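Local coordinates for conjugal transfer protein (Escherichia coli, PDB 5WIP) that probably serves as an inner-membrane scaffold component of a VirB8-type type IV secretion system in plasmid conjugation, seen here as its C-terminal, NTF2-like domain, at residues Y37-E42 against V90-V95. Numbering follows the deposited sequence.
Sequences YVIHRE and VKINSV. With XXO (2-(furan-2-yl)pyridine-4-carboxylic acid), chain E.
Val90 holds CG1 opposite its backbone N (chi1 173°), which leaves CG2 beside that nitrogen and spreads the two methyls over neighbouring turns of helix 37-42. CG2 meets CB of Glu42 at 3.6 Å, while CG1 lies 4.2 Å from CG1 of Ile39. One turn before Glu42, Val38 adopts nearly the same torsion (chi1 169°), and its CG1 lies 4.0 Å from CD1 of Ile92; the two side chains cross at a slant. Ile92 CG1 sits beside the backbone N, and a chi2 away from the extended form turns CD1 to Val38. No hydrogen bond spans the segments; this example of helix-on-sheet packing is mainly between aliphatic branches, with Val90 CG2 also resting on the helix backbone at Glu42 C. Alternate strand residues Val90 and Ile92 face the helix, and Lys91 between them points away. Of its side chain, Glu42 offers CB; bent at chi2, the chain carries OE2 to a hydrogen bond with Tyr156 OH. The C-terminal turn borders the bound XXO near the backbone carbonyls of His40 and Arg41, and Tyr68 OH is hydrogen-bonded to the compound. Segment 37-42 crosses 90-95, on a strand outermost in this chain's sheet, at 149° in a broadly antiparallel sense; Phe108 of strand 103-114 touches Glu42, Val90 and Ile92, while helices 49-58 and 62-69 pack on Tyr37 and Arg41 and strand 151-160 also meets the helix.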
loop_
_atom_site.group_PDB
_atom_site.type_symbol
_atom_site.label_atom_id
_atom_site.label_comp_id
_atom_site.label_asym_id
_atom_site.label_seq_id
_atom_site.Cartn_x
_atom_site.Cartn_y
_atom_site.Cartn_z
ATOM N N TYR A 37 8.701 -4.019 0.227
ATOM C CA TYR A 37 9.973 -4.725 0.331
ATOM C C TYR A 37 11.024 -4.089 -0.571
ATOM O O TYR A 37 12.165 -3.860 -0.151
ATOM C CB TYR A 37 9.772 -6.198 -0.023
ATOM C CG TYR A 37 10.978 -7.073 0.224
ATOM C CD1 TYR A 37 11.945 -7.254 -0.757
ATOM C CD2 TYR A 37 11.146 -7.729 1.434
ATOM C CE1 TYR A 37 13.048 -8.058 -0.534
ATOM C CE2 TYR A 37 12.243 -8.535 1.666
ATOM C CZ TYR A 37 13.192 -8.695 0.680
ATOM O OH TYR A 37 14.286 -9.500 0.911
ATOM N N VAL A 38 10.651 -3.793 -1.818
ATOM C CA VAL A 38 11.607 -3.220 -2.764
ATOM C C VAL A 38 12.055 -1.838 -2.307
ATOM O O VAL A 38 13.218 -1.458 -2.487
ATOM C CB VAL A 38 11.000 -3.177 -4.177
ATOM C CG1 VAL A 38 11.870 -2.334 -5.104
ATOM C CG2 VAL A 38 10.839 -4.586 -4.727
ATOM N N ILE A 39 11.144 -1.060 -1.718
ATOM C CA ILE A 39 11.505 0.279 -1.265
ATOM C C ILE A 39 12.448 0.204 -0.072
ATOM O O ILE A 39 13.452 0.925 -0.009
ATOM C CB ILE A 39 10.241 1.094 -0.941
ATOM C CG1 ILE A 39 9.426 1.342 -2.211
ATOM C CG2 ILE A 39 10.615 2.408 -0.270
ATOM C CD1 ILE A 39 8.114 2.060 -1.969
ATOM N N HIS A 40 12.146 -0.669 0.892
ATOM C CA HIS A 40 13.013 -0.812 2.057
ATOM C C HIS A 40 14.397 -1.314 1.665
ATOM O O HIS A 40 15.408 -0.862 2.215
ATOM C CB HIS A 40 12.377 -1.759 3.076
ATOM C CG HIS A 40 11.307 -1.126 3.910
ATOM N ND1 HIS A 40 11.584 -0.217 4.907
ATOM C CD2 HIS A 40 9.962 -1.279 3.902
ATOM C CE1 HIS A 40 10.455 0.168 5.475
ATOM N NE2 HIS A 40 9.456 -0.462 4.883
ATOM N N ARG A 41 14.464 -2.249 0.718
ATOM C CA ARG A 41 15.725 -2.903 0.387
ATOM C C ARG A 41 16.549 -2.152 -0.648
ATOM O O ARG A 41 17.779 -2.273 -0.650
ATOM C CB ARG A 41 15.466 -4.329 -0.110
ATOM C CG ARG A 41 16.706 -5.016 -0.655
ATOM C CD ARG A 41 16.576 -6.527 -0.620
ATOM N NE ARG A 41 17.750 -7.182 -1.191
ATOM C CZ ARG A 41 18.026 -8.474 -1.050
ATOM N NH1 ARG A 41 17.215 -9.256 -0.350
ATOM N NH2 ARG A 41 19.117 -8.985 -1.605
ATOM N N GLU A 42 15.912 -1.382 -1.530
ATOM C CA GLU A 42 16.626 -0.703 -2.604
ATOM C C GLU A 42 16.876 0.774 -2.333
ATOM O O GLU A 42 17.677 1.389 -3.044
ATOM C CB GLU A 42 15.865 -0.866 -3.925
ATOM C CG GLU A 42 15.772 -2.309 -4.391
ATOM C CD GLU A 42 17.133 -2.973 -4.490
ATOM O OE1 GLU A 42 18.128 -2.259 -4.736
ATOM O OE2 GLU A 42 17.211 -4.208 -4.315
ATOM N N VAL A 90 13.625 5.233 -4.204
ATOM C CA VAL A 90 13.052 4.292 -5.158
ATOM C C VAL A 90 11.755 4.860 -5.718
ATOM O O VAL A 90 11.047 5.630 -5.057
ATOM C CB VAL A 90 12.810 2.910 -4.513
ATOM C CG1 VAL A 90 12.048 2.000 -5.467
ATOM C CG2 VAL A 90 14.134 2.279 -4.109
ATOM N N LYS A 91 11.453 4.476 -6.957
ATOM C CA LYS A 91 10.208 4.837 -7.622
ATOM C C LYS A 91 9.678 3.600 -8.330
ATOM O O LYS A 91 10.314 3.094 -9.261
ATOM C CB LYS A 91 10.418 5.980 -8.617
ATOM C CG LYS A 91 9.170 6.375 -9.397
ATOM C CD LYS A 91 8.073 6.891 -8.478
ATOM C CE LYS A 91 6.858 7.351 -9.270
ATOM N NZ LYS A 91 6.350 6.282 -10.174
ATOM N N ILE A 92 8.524 3.110 -7.889
ATOM C CA ILE A 92 7.918 1.925 -8.487
ATOM C C ILE A 92 7.224 2.323 -9.783
ATOM O O ILE A 92 6.436 3.275 -9.814
ATOM C CB ILE A 92 6.936 1.264 -7.508
ATOM C CG1 ILE A 92 7.660 0.878 -6.218
ATOM C CG2 ILE A 92 6.293 0.034 -8.141
ATOM C CD1 ILE A 92 8.719 -0.183 -6.414
ATOM N N ASN A 93 7.518 1.595 -10.860
ATOM C CA ASN A 93 6.948 1.872 -12.173
ATOM C C ASN A 93 5.783 0.948 -12.514
ATOM O O ASN A 93 4.738 1.415 -12.977
ATOM C CB ASN A 93 8.036 1.770 -13.249
ATOM C CG ASN A 93 9.155 2.777 -13.044
ATOM O OD1 ASN A 93 10.328 2.413 -12.965
ATOM N ND2 ASN A 93 8.793 4.051 -12.952
ATOM N N SER A 94 5.938 -0.354 -12.292
ATOM C CA SER A 94 4.877 -1.304 -12.597
ATOM C C SER A 94 5.075 -2.552 -11.753
ATOM O O SER A 94 6.169 -2.816 -11.248
ATOM C CB SER A 94 4.848 -1.658 -14.089
ATOM O OG SER A 94 6.107 -2.141 -14.523
ATOM N N VAL A 95 3.995 -3.316 -11.609
ATOM C CA VAL A 95 3.988 -4.543 -10.820
ATOM C C VAL A 95 3.108 -5.564 -11.526
ATOM O O VAL A 95 1.956 -5.270 -11.865
ATOM C CB VAL A 95 3.485 -4.296 -9.384
ATOM C CG1 VAL A 95 3.464 -5.598 -8.595
ATOM C CG2 VAL A 95 4.353 -3.256 -8.690
HETATM C CAA XXO E . 19.473 -0.718 1.710
HETATM C CAC XXO E . 18.111 -1.242 3.355
HETATM C CAD XXO E . 18.648 -0.062 3.704
HETATM C CAE XXO E . 19.584 0.392 2.669
HETATM C CAF XXO E . 20.217 -0.847 0.383
HETATM C CAH XXO E . 21.223 -2.313 -1.232
HETATM C CAI XXO E . 21.568 -1.072 -2.049
HETATM C CAJ XXO E . 21.235 0.091 -1.620
HETATM C CAK XXO E . 20.509 0.228 -0.322
HETATM C CAL XXO E . 21.579 1.334 -2.439
HETATM N NAG XXO E . 20.601 -2.194 -0.116
HETATM O OAB XXO E . 18.583 -1.613 2.220
HETATM O OAM XXO E . 20.909 1.615 -3.466
HETATM O OAN XXO E . 22.532 2.075 -2.082
#